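Fe(2+) transporter FeoB (Legionella pneumophila, PDB 3IBY) probably carries ferrous iron across the bacterial inner membrane in a GTP-driven uptake system, of which this chain is the cytosolic part with its GTP-binding G domain. Local coordinates at residues L100-T103 and S104-F107; D240-Y243 and Q244-E248. All blocks are in the same frame, centred on the assembly; numbering follows the deposited sequence.

Both contacts are one-turn pairings within a helix, but the helices differ in place. Contact 1 lies on helix 96-106, the crossover between two parallel strands of the G domain, and is almost wholly buried near the centre of the chain. Contact 2 lies on the last helix of this cytosolic fragment, 234-253, which packs on helix 96-106 and turns its other side to solvent. The first is accordingly a mixture of aliphatic packing and enclosed polar groups, whereas the second carries exposed polar and charged side chains beside a buried Ile246 and Arg242. They meet directly: Arg242 NH1 lies 3.1 Å from Ser104 OG, probably a hydrogen bond, and Ile246 CD1 packs on the backbone of Tyr101.

Contact 1: residues L100-T103 and S104-F107; sequences LYLT and SQLF
Leu102 and Leu106, one turn apart on helix 96-106, meet through their methyls, CD1 of Leu102 lying 4.1 Å from CD2 of Leu106 as the two chains slant across each other. This is the crossover helix of the beta-alpha-beta unit between strands 86-92 and 113-118 of the P-loop G domain. Leu106 and Thr103 touch strand 86-92, and Leu102 reaches Asn9 of the loop predicted to bind GTP. Thr103 and Phe107 run alongside, pointing the same way, and the methyl CG2 of Thr103 lies 3.5 Å from Phe107 CE1. With CG2 anti to the backbone N, Thr103 leaves OG1 beside that nitrogen, where Asn89 of strand 86-92 hydrogen-bonds it.

Backbone bonds join residues four apart: Ser104 N to Leu100 O, Leu106 N to Leu102 O and Phe107 N to Thr103 O (3.0 Å), the last nearly straight at 170°. Gln105 N reaches Tyr101 O only weakly.

A side-chain hydroxyl reinforces that turn. Ser104 OG, set between its own backbone N and carbonyl carbon (chi1 62°), folds back to donate to Tyr101 O at 2.7 Å, and also bonds Arg242 of helix 234-253. The carbonyl thus has the hydroxyl as a strong partner beside weak amide bonds.

Polar and aromatic groups meet at Tyr101 and Gln105. The extended glutamine carries its amide to the outer part of the tyrosine ring, the two planes 64° apart. Both ends of the amide are held by the neighbouring loop, OE1 by Leu61 N and NE2 by Ser60 OG, which should fix its rotation, while Tyr59 stacks on the Tyr101 ring. Gln105 NE2 approaches Tyr101 CE2 obliquely at 3.3 Å.

Contact 2: residues D240-Y243 and Q244-E248; sequences DARY and QKIHE
Tyr243 and His247, one turn apart on helix 234-253, lie side by side and point the same way along the partly exposed flank of this last helix of the cytosolic fragment. The tyrosine starts with CB 3.2 Å from Gln244 N, the next amide of the chain. CG then leaves anti to the backbone N (chi1 165°), which sets the ring beside the carbonyl carbon, pointing outward and leaning slightly toward the following turn. CD2 passes 3.4 Å from the same Gln244 N. Farther out, the CB of His247 sits over one face of the ring, 4.3 Å from the Tyr243 centroid and shifted toward the rim, a CH-pi contact. CZ reaches both CB and ND1 of His247, and at the tip OH comes 3.4 Å from His247 ND1. The two rings form an oblique pair, their planes 31° apart. The firmer partner of ND1 is Glu97 of helix 96-106.

In the backbone, His247 N gives Tyr243 O a short, nearly straight hydrogen bond (2.7 Å). Three residues earlier, Gln244 N bonds Asp240 O; the Asp240 carboxylate and Gln244 amide, planes 14° apart, come together with two acceptors, OD2 and OE1, 3.4 Å apart, an approach that gains nothing from hydrogen bonding.

On the buried side, Arg242 CG meets Ile246 CD1 at 3.8 Å. Toward solvent, Lys245 NZ forms a salt bridge with Glu248 OE1 from above the carboxylate plane. The chemistry implies a two-sided helix: Ile246 on Leu100, Arg242 in its salt bridge to Glu108 and His247 to Glu97 tie it to the G domain, while Asp240, Tyr243 and Gln244 lie on the exposed side; the histidine, drawn to Glu97, would probably be favoured in its protonated form.

Contact 1: residues L100-T103 and S104-F107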
loop_
_atom_site.group_PDB
_atom_site.type_symbol
_atom_site.label_atom_id
_atom_site.label_comp_id
_atom_site.label_asym_id
_atom_site.label_seq_id
_atom_site.Cartn_x
_atom_site.Cartn_y
_atom_site.Cartn_z
ATOM N N LEU A 100 7.090 -3.916 -2.666
ATOM C CA LEU A 100 6.566 -4.278 -1.355
ATOM C C LEU A 100 6.892 -3.252 -0.259
ATOM O O LEU A 100 6.432 -3.369 0.894
ATOM C CB LEU A 100 7.149 -5.613 -0.941
ATOM C CG LEU A 100 6.567 -6.793 -1.684
ATOM C CD1 LEU A 100 7.360 -8.040 -1.334
ATOM C CD2 LEU A 100 5.113 -6.935 -1.324
ATOM N N TYR A 101 7.722 -2.268 -0.554
ATOM C CA TYR A 101 7.947 -1.257 0.464
ATOM C C TYR A 101 6.606 -0.605 0.716
ATOM O O TYR A 101 6.158 -0.537 1.854
ATOM C CB TYR A 101 8.983 -0.247 0.007
ATOM C CG TYR A 101 9.542 0.625 1.093
ATOM C CD1 TYR A 101 10.673 0.260 1.774
ATOM C CD2 TYR A 101 8.938 1.843 1.416
ATOM C CE1 TYR A 101 11.218 1.079 2.755
ATOM C CE2 TYR A 101 9.451 2.651 2.398
ATOM C CZ TYR A 101 10.615 2.266 3.061
ATOM O OH TYR A 101 11.165 3.080 4.024
ATOM N N LEU A 102 5.954 -0.181 -0.358
ATOM C CA LEU A 102 4.644 0.451 -0.272
ATOM C C LEU A 102 3.617 -0.417 0.387
ATOM O O LEU A 102 2.765 0.060 1.139
ATOM C CB LEU A 102 4.142 0.824 -1.646
ATOM C CG LEU A 102 2.724 1.364 -1.771
ATOM C CD1 LEU A 102 2.595 2.624 -0.936
ATOM C CD2 LEU A 102 2.429 1.603 -3.281
ATOM N N THR A 103 3.723 -1.705 0.109
ATOM C CA THR A 103 2.757 -2.687 0.569
ATOM C C THR A 103 2.763 -2.783 2.065
ATOM O O THR A 103 1.713 -2.842 2.690
ATOM C CB THR A 103 3.059 -4.105 0.037
ATOM O OG1 THR A 103 3.040 -4.123 -1.396
ATOM C CG2 THR A 103 2.000 -5.054 0.537
ATOM N N SER A 104 3.957 -2.853 2.623
ATOM C CA SER A 104 4.117 -3.002 4.066
ATOM C C SER A 104 3.571 -1.775 4.763
ATOM O O SER A 104 2.974 -1.908 5.815
ATOM C CB SER A 104 5.579 -3.199 4.429
ATOM O OG SER A 104 6.336 -2.061 4.054
ATOM N N GLN A 105 3.790 -0.595 4.180
ATOM C CA GLN A 105 3.216 0.654 4.705
ATOM C C GLN A 105 1.670 0.618 4.698
ATOM O O GLN A 105 1.052 0.985 5.691
ATOM C CB GLN A 105 3.733 1.898 3.952
ATOM C CG GLN A 105 5.220 2.183 4.100
ATOM C CD GLN A 105 5.676 3.424 3.305
ATOM O OE1 GLN A 105 5.041 3.784 2.331
ATOM N NE2 GLN A 105 6.799 4.058 3.712
ATOM N N LEU A 106 1.075 0.158 3.596
ATOM C CA LEU A 106 -0.395 -0.001 3.452
ATOM C C LEU A 106 -1.035 -0.925 4.477
ATOM O O LEU A 106 -2.078 -0.622 5.007
ATOM C CB LEU A 106 -0.700 -0.571 2.082
ATOM C CG LEU A 106 -0.336 0.230 0.834
ATOM C CD1 LEU A 106 -0.768 -0.584 -0.428
ATOM C CD2 LEU A 106 -0.971 1.621 0.803
ATOM N N PHE A 107 -0.415 -2.076 4.722
ATOM C CA PHE A 107 -0.807 -3.007 5.803
ATOM C C PHE A 107 -0.875 -2.371 7.171
ATOM O O PHE A 107 -1.454 -2.948 8.063
ATOM C CB PHE A 107 0.234 -4.121 5.973
ATOM C CG PHE A 107 0.223 -5.157 4.899
ATOM C CD1 PHE A 107 -0.561 -5.022 3.748
ATOM C CD2 PHE A 107 1.035 -6.277 5.021
ATOM C CE1 PHE A 107 -0.567 -5.981 2.804
ATOM C CE2 PHE A 107 1.052 -7.234 4.022
ATOM C CZ PHE A 107 0.244 -7.070 2.924
#

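Contact 2: residues D240-Y243 and Q244-E248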
loop_
_atom_site.group_PDB
_atom_site.type_symbol
_atom_site.label_atom_id
_atom_site.label_comp_id
_atom_site.label_asym_id
_atom_site.label_seq_id
_atom_site.Cartn_x
_atom_site.Cartn_y
_atom_site.Cartn_z
ATOM N N ASP A 240 15.376 0.896 7.207
ATOM C CA ASP A 240 16.158 -0.334 7.240
ATOM C C ASP A 240 15.345 -1.514 7.765
ATOM O O ASP A 240 15.355 -2.568 7.161
ATOM C CB ASP A 240 17.423 -0.176 8.075
ATOM C CG ASP A 240 18.352 -1.406 7.990
ATOM O OD1 ASP A 240 18.633 -1.903 6.874
ATOM O OD2 ASP A 240 18.814 -1.869 9.058
ATOM N N ALA A 241 14.636 -1.356 8.867
ATOM C CA ALA A 241 13.888 -2.480 9.379
ATOM C C ALA A 241 12.796 -2.881 8.385
ATOM O O ALA A 241 12.469 -4.060 8.233
ATOM C CB ALA A 241 13.311 -2.168 10.714
ATOM N N ARG A 242 12.243 -1.906 7.684
ATOM C CA ARG A 242 11.236 -2.212 6.670
ATOM C C ARG A 242 11.865 -2.995 5.535
ATOM O O ARG A 242 11.334 -3.987 5.093
ATOM C CB ARG A 242 10.629 -0.932 6.110
ATOM C CG ARG A 242 9.356 -1.210 5.375
ATOM C CD ARG A 242 8.568 0.041 5.108
ATOM N NE ARG A 242 8.262 0.723 6.349
ATOM C CZ ARG A 242 7.238 0.444 7.132
ATOM N NH1 ARG A 242 6.408 -0.539 6.796
ATOM N NH2 ARG A 242 7.060 1.131 8.268
ATOM N N TYR A 243 13.009 -2.518 5.084
ATOM C CA TYR A 243 13.803 -3.177 4.093
ATOM C C TYR A 243 14.228 -4.609 4.487
ATOM O O TYR A 243 14.224 -5.498 3.671
ATOM C CB TYR A 243 15.051 -2.322 3.811
ATOM C CG TYR A 243 16.117 -3.083 3.068
ATOM C CD1 TYR A 243 16.072 -3.183 1.690
ATOM C CD2 TYR A 243 17.149 -3.765 3.749
ATOM C CE1 TYR A 243 17.031 -3.914 0.987
ATOM C CE2 TYR A 243 18.119 -4.500 3.038
ATOM C CZ TYR A 243 18.031 -4.564 1.655
ATOM O OH TYR A 243 18.917 -5.272 0.901
ATOM N N GLN A 244 14.641 -4.842 5.718
ATOM C CA GLN A 244 15.205 -6.178 6.053
ATOM C C GLN A 244 14.123 -7.260 5.975
ATOM O O GLN A 244 14.357 -8.337 5.435
ATOM C CB GLN A 244 15.865 -6.172 7.413
ATOM C CG GLN A 244 17.290 -5.670 7.410
ATOM C CD GLN A 244 17.872 -5.690 8.822
ATOM O OE1 GLN A 244 17.401 -4.944 9.704
ATOM N NE2 GLN A 244 18.882 -6.555 9.058
ATOM N N LYS A 245 12.929 -6.921 6.466
ATOM C CA LYS A 245 11.825 -7.843 6.490
ATOM C C LYS A 245 11.401 -8.106 5.058
ATOM O O LYS A 245 10.949 -9.203 4.709
ATOM C CB LYS A 245 10.644 -7.242 7.280
ATOM C CG LYS A 245 9.423 -8.208 7.532
ATOM C CD LYS A 245 9.845 -9.532 8.272
ATOM C CE LYS A 245 8.696 -10.545 8.555
ATOM N NZ LYS A 245 9.168 -11.679 9.417
ATOM N N ILE A 246 11.508 -7.075 4.231
ATOM C CA ILE A 246 11.014 -7.202 2.888
ATOM C C ILE A 246 12.032 -8.009 2.109
ATOM O O ILE A 246 11.635 -8.883 1.350
ATOM C CB ILE A 246 10.791 -5.841 2.236
ATOM C CG1 ILE A 246 9.533 -5.235 2.802
ATOM C CG2 ILE A 246 10.679 -5.957 0.745
ATOM C CD1 ILE A 246 9.471 -3.777 2.512
ATOM N N HIS A 247 13.326 -7.690 2.283
ATOM C CA HIS A 247 14.425 -8.445 1.648
ATOM C C HIS A 247 14.303 -9.901 2.069
ATOM O O HIS A 247 14.393 -10.787 1.269
ATOM C CB HIS A 247 15.804 -7.895 2.038
ATOM C CG HIS A 247 16.960 -8.586 1.370
ATOM N ND1 HIS A 247 17.448 -8.207 0.135
ATOM C CD2 HIS A 247 17.750 -9.610 1.785
ATOM C CE1 HIS A 247 18.474 -8.978 -0.190
ATOM N NE2 HIS A 247 18.682 -9.834 0.797
ATOM N N GLU A 248 14.025 -10.131 3.324
ATOM C CA GLU A 248 13.879 -11.491 3.777
ATOM C C GLU A 248 12.679 -12.187 3.104
ATOM O O GLU A 248 12.798 -13.329 2.710
ATOM C CB GLU A 248 13.896 -11.563 5.330
ATOM C CG GLU A 248 12.901 -12.483 5.990
ATOM C CD GLU A 248 12.857 -12.286 7.512
ATOM O OE1 GLU A 248 11.942 -12.870 8.134
ATOM O OE2 GLU A 248 13.711 -11.538 8.081
#